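Local coordinates for putative uncharacterized protein PH1780 (Pyrococcus horikoshii, PDB 2YZQ) that is of unknown function but carries four CBS domains and binds S-adenosylmethionine, consistent with a ligand-sensing regulatory role, at residues M1-K4 against T5-Q9; A83-M86 against L87-Y91; G110-R114 against R115-K119. All coordinates share one frame; numbering follows the deposited sequence.

Interaction 1 of 3, residues M1-K4 against T5-Q9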
# COMPACT_ATOMS: atom_id res chain seq x y z
N MET A 1 0.99 -12.70 -16.38
CA MET A 1 -0.29 -12.69 -15.69
C MET A 1 -1.11 -11.46 -16.07
O MET A 1 -0.78 -10.30 -16.38
CB MET A 1 -0.08 -12.72 -14.17
CG MET A 1 -1.36 -12.64 -13.36
SD MET A 1 -2.17 -14.24 -13.18
CE MET A 1 -0.79 -15.35 -13.46
N ARG A 2 -2.39 -11.83 -16.16
CA ARG A 2 -3.45 -10.87 -16.54
C ARG A 2 -4.24 -10.38 -15.34
O ARG A 2 -4.37 -11.08 -14.32
CB ARG A 2 -4.39 -11.43 -17.61
CG ARG A 2 -3.70 -11.60 -18.96
CD ARG A 2 -4.65 -12.07 -20.02
NE ARG A 2 -3.93 -12.68 -21.14
CZ ARG A 2 -3.50 -12.03 -22.22
NH1 ARG A 2 -3.72 -10.73 -22.36
NH2 ARG A 2 -2.86 -12.70 -23.17
N VAL A 3 -4.76 -9.27 -15.88
CA VAL A 3 -5.55 -8.65 -14.82
C VAL A 3 -6.69 -9.54 -14.31
O VAL A 3 -6.92 -9.64 -13.10
CB VAL A 3 -6.15 -7.31 -15.31
CG1 VAL A 3 -7.18 -6.80 -14.33
CG2 VAL A 3 -5.02 -6.28 -15.50
N LYS A 4 -7.38 -10.20 -15.24
CA LYS A 4 -8.51 -11.06 -14.90
C LYS A 4 -8.23 -12.09 -13.80
O LYS A 4 -9.12 -12.44 -13.03
CB LYS A 4 -8.99 -11.80 -16.16
CG LYS A 4 -7.98 -12.80 -16.70
CD LYS A 4 -8.26 -13.16 -18.15
CE LYS A 4 -9.59 -13.87 -18.32
NZ LYS A 4 -9.87 -14.16 -19.75
N THR A 5 -6.99 -12.55 -13.72
CA THR A 5 -6.62 -13.55 -12.74
C THR A 5 -6.40 -13.01 -11.33
O THR A 5 -6.65 -13.70 -10.34
CB THR A 5 -5.33 -14.28 -13.18
OG1 THR A 5 -5.48 -14.73 -14.53
CG2 THR A 5 -5.04 -15.46 -12.27
N ILE A 6 -5.95 -11.77 -11.24
CA ILE A 6 -5.65 -11.16 -9.95
C ILE A 6 -6.72 -10.23 -9.39
O ILE A 6 -6.79 -10.01 -8.18
CB ILE A 6 -4.30 -10.41 -10.05
CG1 ILE A 6 -3.24 -11.33 -10.69
CG2 ILE A 6 -3.83 -9.95 -8.67
CD1 ILE A 6 -3.05 -12.66 -9.97
N MET A 7 -7.58 -9.69 -10.26
CA MET A 7 -8.62 -8.77 -9.82
C MET A 7 -9.70 -9.44 -8.99
O MET A 7 -9.83 -10.67 -8.99
CB MET A 7 -9.28 -8.11 -11.02
CG MET A 7 -10.08 -9.10 -11.87
SD MET A 7 -10.85 -8.33 -13.30
CE MET A 7 -12.23 -9.46 -13.61
N THR A 8 -10.48 -8.63 -8.28
CA THR A 8 -11.61 -9.12 -7.51
C THR A 8 -12.79 -8.83 -8.43
O THR A 8 -13.00 -7.68 -8.81
CB THR A 8 -11.80 -8.34 -6.19
OG1 THR A 8 -10.74 -8.65 -5.29
CG2 THR A 8 -13.13 -8.71 -5.54
N GLN A 9 -13.55 -9.85 -8.80
CA GLN A 9 -14.66 -9.63 -9.72
C GLN A 9 -15.93 -9.08 -9.07
O GLN A 9 -16.13 -9.17 -7.87
CB GLN A 9 -15.01 -10.92 -10.45
CG GLN A 9 -13.81 -11.64 -11.04
CD GLN A 9 -14.18 -12.50 -12.22
OE1 GLN A 9 -14.14 -12.05 -13.36
NE2 GLN A 9 -14.57 -13.74 -11.95
O HOH W 1 -10.70 -12.63 -10.76

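Interaction 2 of 3, residues A83-M86 against L87-Y91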
# COMPACT_ATOMS: atom_id res chain seq x y z
N ALA A 83 0.09 -2.17 -13.55
CA ALA A 83 1.12 -1.68 -12.65
C ALA A 83 1.63 -0.32 -13.11
O ALA A 83 1.83 0.58 -12.30
CB ALA A 83 2.28 -2.68 -12.58
N LYS A 84 1.83 -0.18 -14.42
CA LYS A 84 2.31 1.08 -14.99
C LYS A 84 1.34 2.23 -14.69
O LYS A 84 1.76 3.34 -14.40
CB LYS A 84 2.48 0.95 -16.51
CG LYS A 84 3.71 0.15 -16.93
CD LYS A 84 3.79 0.01 -18.44
CE LYS A 84 3.80 1.36 -19.14
NZ LYS A 84 4.95 2.21 -18.72
N LEU A 85 0.05 1.95 -14.78
CA LEU A 85 -0.95 2.97 -14.50
C LEU A 85 -0.95 3.35 -13.03
O LEU A 85 -1.07 4.53 -12.68
CB LEU A 85 -2.35 2.48 -14.91
CG LEU A 85 -2.62 2.45 -16.42
CD1 LEU A 85 -3.95 1.76 -16.70
CD2 LEU A 85 -2.63 3.87 -16.95
N MET A 86 -0.80 2.36 -12.15
CA MET A 86 -0.78 2.64 -10.72
C MET A 86 0.40 3.55 -10.39
O MET A 86 0.27 4.47 -9.59
CB MET A 86 -0.66 1.34 -9.93
CG MET A 86 -1.87 0.43 -10.06
SD MET A 86 -1.63 -1.09 -9.12
CE MET A 86 -3.25 -1.85 -9.28
N LEU A 87 1.55 3.27 -11.01
CA LEU A 87 2.75 4.05 -10.78
C LEU A 87 2.63 5.45 -11.38
O LEU A 87 3.14 6.42 -10.83
CB LEU A 87 3.97 3.34 -11.38
CG LEU A 87 4.38 2.04 -10.69
CD1 LEU A 87 5.40 1.30 -11.55
CD2 LEU A 87 4.95 2.34 -9.32
N GLU A 88 1.93 5.54 -12.51
CA GLU A 88 1.74 6.81 -13.20
C GLU A 88 0.85 7.78 -12.42
O GLU A 88 1.14 8.98 -12.36
CB GLU A 88 1.14 6.57 -14.59
CG GLU A 88 0.71 7.83 -15.31
CD GLU A 88 0.15 7.55 -16.69
OE1 GLU A 88 -0.75 6.69 -16.81
OE2 GLU A 88 0.60 8.20 -17.66
N TYR A 89 -0.23 7.27 -11.84
CA TYR A 89 -1.15 8.12 -11.09
C TYR A 89 -0.91 8.05 -9.59
O TYR A 89 -1.62 8.68 -8.81
CB TYR A 89 -2.59 7.71 -11.39
CG TYR A 89 -2.91 7.65 -12.87
CD1 TYR A 89 -2.73 8.77 -13.69
CD2 TYR A 89 -3.35 6.47 -13.46
CE1 TYR A 89 -3.00 8.71 -15.05
CE2 TYR A 89 -3.63 6.40 -14.82
CZ TYR A 89 -3.45 7.53 -15.61
OH TYR A 89 -3.72 7.46 -16.96
N ASP A 90 0.11 7.29 -9.18
CA ASP A 90 0.42 7.13 -7.77
C ASP A 90 -0.88 6.80 -7.04
O ASP A 90 -1.20 7.39 -6.01
CB ASP A 90 1.05 8.41 -7.21
CG ASP A 90 1.53 8.25 -5.78
OD1 ASP A 90 2.13 7.20 -5.47
OD2 ASP A 90 1.32 9.17 -4.96
N TYR A 91 -1.62 5.86 -7.61
CA TYR A 91 -2.90 5.43 -7.04
C TYR A 91 -2.79 3.92 -6.79
O TYR A 91 -2.20 3.20 -7.59
CB TYR A 91 -4.03 5.75 -8.02
CG TYR A 91 -5.40 5.77 -7.39
CD1 TYR A 91 -5.70 6.62 -6.33
CD2 TYR A 91 -6.41 4.92 -7.86
CE1 TYR A 91 -6.97 6.63 -5.75
CE2 TYR A 91 -7.67 4.93 -7.29
CZ TYR A 91 -7.95 5.78 -6.23
OH TYR A 91 -9.20 5.76 -5.67

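Interaction 3 of 3, residues G110-R114 against R115-K119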
# COMPACT_ATOMS: atom_id res chain seq x y z
N GLY A 110 -2.67 -4.41 -3.10
CA GLY A 110 -2.76 -5.53 -2.18
C GLY A 110 -3.02 -6.84 -2.91
O GLY A 110 -2.42 -7.86 -2.60
N ASP A 111 -3.92 -6.80 -3.89
CA ASP A 111 -4.24 -8.00 -4.66
C ASP A 111 -3.01 -8.52 -5.38
O ASP A 111 -2.77 -9.73 -5.42
CB ASP A 111 -5.32 -7.72 -5.71
CG ASP A 111 -6.66 -7.37 -5.10
OD1 ASP A 111 -7.02 -7.96 -4.06
OD2 ASP A 111 -7.36 -6.52 -5.69
N ILE A 112 -2.23 -7.62 -5.96
CA ILE A 112 -1.04 -8.02 -6.69
C ILE A 112 -0.03 -8.67 -5.74
O ILE A 112 0.57 -9.69 -6.08
CB ILE A 112 -0.40 -6.81 -7.42
CG1 ILE A 112 -1.37 -6.31 -8.49
CG2 ILE A 112 0.93 -7.22 -8.03
CD1 ILE A 112 -0.88 -5.13 -9.29
N ILE A 113 0.13 -8.11 -4.56
CA ILE A 113 1.06 -8.67 -3.58
C ILE A 113 0.62 -10.05 -3.08
O ILE A 113 1.38 -11.02 -3.16
CB ILE A 113 1.19 -7.74 -2.34
CG1 ILE A 113 1.75 -6.38 -2.76
CG2 ILE A 113 2.07 -8.41 -1.28
CD1 ILE A 113 3.05 -6.45 -3.51
N ARG A 114 -0.61 -10.13 -2.59
CA ARG A 114 -1.15 -11.36 -2.03
C ARG A 114 -1.48 -12.49 -3.01
O ARG A 114 -1.21 -13.66 -2.72
CB ARG A 114 -2.40 -11.04 -1.21
CG ARG A 114 -2.13 -10.14 -0.01
CD ARG A 114 -3.43 -9.60 0.58
NE ARG A 114 -4.10 -8.69 -0.34
CZ ARG A 114 -5.19 -7.99 -0.04
NH1 ARG A 114 -5.75 -8.10 1.16
NH2 ARG A 114 -5.72 -7.17 -0.94
N ARG A 115 -2.07 -12.15 -4.15
CA ARG A 115 -2.47 -13.15 -5.13
C ARG A 115 -1.46 -13.46 -6.21
O ARG A 115 -1.53 -14.51 -6.86
CB ARG A 115 -3.79 -12.73 -5.78
CG ARG A 115 -4.93 -12.51 -4.81
CD ARG A 115 -6.12 -11.85 -5.49
NE ARG A 115 -7.22 -11.64 -4.55
CZ ARG A 115 -8.31 -10.93 -4.80
NH1 ARG A 115 -8.46 -10.33 -5.98
NH2 ARG A 115 -9.26 -10.81 -3.88
N TYR A 116 -0.51 -12.56 -6.42
CA TYR A 116 0.48 -12.75 -7.46
C TYR A 116 1.92 -12.92 -6.97
O TYR A 116 2.47 -14.02 -7.02
CB TYR A 116 0.38 -11.59 -8.45
CG TYR A 116 1.28 -11.71 -9.66
CD1 TYR A 116 1.19 -12.81 -10.51
CD2 TYR A 116 2.21 -10.71 -9.96
CE1 TYR A 116 2.00 -12.91 -11.64
CE2 TYR A 116 3.02 -10.80 -11.08
CZ TYR A 116 2.91 -11.90 -11.92
OH TYR A 116 3.70 -12.00 -13.04
N PHE A 117 2.53 -11.84 -6.50
CA PHE A 117 3.92 -11.94 -6.04
C PHE A 117 4.14 -13.01 -4.98
O PHE A 117 5.14 -13.72 -5.00
CB PHE A 117 4.42 -10.59 -5.52
CG PHE A 117 4.65 -9.56 -6.59
CD1 PHE A 117 5.33 -9.88 -7.76
CD2 PHE A 117 4.19 -8.26 -6.42
CE1 PHE A 117 5.56 -8.92 -8.74
CE2 PHE A 117 4.42 -7.29 -7.40
CZ PHE A 117 5.10 -7.62 -8.56
N ALA A 118 3.21 -13.14 -4.04
CA ALA A 118 3.34 -14.12 -2.96
C ALA A 118 3.03 -15.55 -3.38
O ALA A 118 3.32 -16.48 -2.63
CB ALA A 118 2.46 -13.72 -1.79
N LYS A 119 2.44 -15.72 -4.56
CA LYS A 119 2.06 -17.06 -5.02
C LYS A 119 2.78 -17.56 -6.26
O LYS A 119 2.91 -18.78 -6.46
CB LYS A 119 0.55 -17.11 -5.28
CG LYS A 119 -0.31 -16.82 -4.06
CD LYS A 119 -0.11 -17.87 -2.98
CE LYS A 119 -0.98 -17.59 -1.77
NZ LYS A 119 -2.43 -17.59 -2.11

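Interaction 1 of 3, residues M1-K4 against T5-Q9
Val3 O is gripped by two backbone donors, Ile6 N at 3.0 Å and Met7 N at 2.9 Å, and so ties off the short N-terminal helix 3-6 of this CBS protein, which leads into strand 8-9. The two bonds differ in kind. Met7 N approaches almost straight along the carbonyl (C=O...N angle 176°), whereas Ile6 N stands above the carbonyl plane in an i to i+3 bond, as in a 3-10 turn. One step earlier Arg2, at the N-cap position, offers its carbonyl oxygen to Thr5 N at 3.1 Å. The helix is thus hardly more than one turn, and it illustrates how a single helical turn can lead a chain directly into an edge strand.

The apolar side chains divide between its flanks. Met1 CG rests on Ile6 CG1 at 3.5 Å, the two side chains crossing at about a right angle; the placing of the Met1 sulfur, very close to Thr5, is doubtful. Met7 has CG wedged between its own backbone N and carbonyl carbon (chi1 67°), which brings the chain back toward the turn, with Met7 CG 3.4 Å from Val3 O. Its sulfur then meets the CG1 branch of Val3.

Val3 and Met7 both lean on Val96 of strand 93-97, while Met1 and Ile6 reach Leu79 of helix 79-89. The polar ends of Arg2 and Lys4 both turn to Asn76. Where the chain leaves the helix, one water bridges two carbonyls, 2.8 Å from Lys4 O and equally far from Met7 O.

Interaction 2 of 3, residues A83-M86 against L87-Y91
Leu87 N closes an ordinary helical turn onto Ala83 O at 3.0 Å, near the end of helix 79-89, the connecting helix of a beta-alpha-beta unit between strands 72-74 and 93-97 of a CBS domain. The Leu87 side chain sets out past the same carbonyl oxygen and meets Phe271 of helix 270-273.

Glu88 N follows with a 2.9 Å bond to Lys84 O. The extended Glu88 side chain runs beside that of Leu85, pointing the same way, and its OE1 comes within 3.4 Å of Leu85 CD2, while Glu88 CG lies over the rim of one face of the Tyr89 ring.

Tyr89 meets Leu85 twice, by a backbone bond and by its ring. Its backbone N donates to Leu85 O at 3.0 Å, and its ring travels alongside the leucine because CG stands opposite the carbonyl carbon (chi1 -52°), which folds the ring back along the helix. Tyr89 CE2 therefore rests against Leu85 CD2 at 3.5 Å, and both side chains also touch Pro71.

At Asp90 the backbone leaves the helix with a positive phi of 48°, and the chain turns enough for Tyr91 N to reach back five residues to Met86 O at 3.1 Å, in the carbonyl plane. A six-to-one bond of this sort after a positive-phi residue resembles the closure of a Schellman motif. The Tyr91 ring leads away to cation-pi contacts with Lys67 and Arg93, while the Tyr91 carbonyl oxygen stays behind, 3.4 Å from Met86 CB.

Interaction 3 of 3, residues G110-R114 against R115-K119
Ile112 and Ile113 close on the Phe117 ring from different directions. Ile112 CG2 lies alongside, 3.5 Å from Phe117 CE2, while Ile113 CD1 meets the ring edge near its plane, 3.6 Å from Phe117 CD2. The arrangement belongs to helix 109-117, whose last part widens into a pi-type turn: Ile112 O accepts Phe117 N at 2.9 Å, five residues on, and only weakly Tyr116 N, and Ile113 O likewise takes Ala118 N. At the polar edge the buried Asp111 forms a salt-bridge network with the exposed Arg114 and Arg115. Asp111 OD1 sits over the centre of the Arg115 guanidinium, 3.3 Å from CZ, the two planar groups stacked 12° apart. No N-H of Arg115 points at that oxygen, so charge alone attracts, and Arg115 NH1 bonds instead to Ile6 O and Thr8 OG1. Arg114 bends at chi3 (-67°), bringing NE to Gly110 O at 2.9 Å and NH2 into a salt bridge, 3.5 Å from Asp111 OD1. Replacing Asp111 by an alanine is likely to leave both arginines without their shared counter-charge and Thr108 N without its side-chain acceptor. Inward, Ile112 packs on Met86 of helix 79-89, while Ile113 and Phe117 face helices 240-250 and 270-273.

Along the chain the three contacts come in series, 1-9, then 83-91, then 110-119. Interactions 2 and 3 belong to the same CBS repeat, interaction 1 to the sequence of another. Yet strand 8-9, which interaction 1 leads into, joins the sheet of strands 103-108, 93-97 and 72-74, so the N-terminal strand appears to complete the sheet against which helices 79-89 and 109-117 lie. Interactions 1 and 3 lie about 11 Å apart between centres and touch through Arg115 and through Met1 on Tyr116; interaction 2 is about 17 Å from either and meets interaction 3 through Met86 and Ile112. The Arg114 side chain is about 9 Å from bound S-adenosylmethionine, near but not at the ligand.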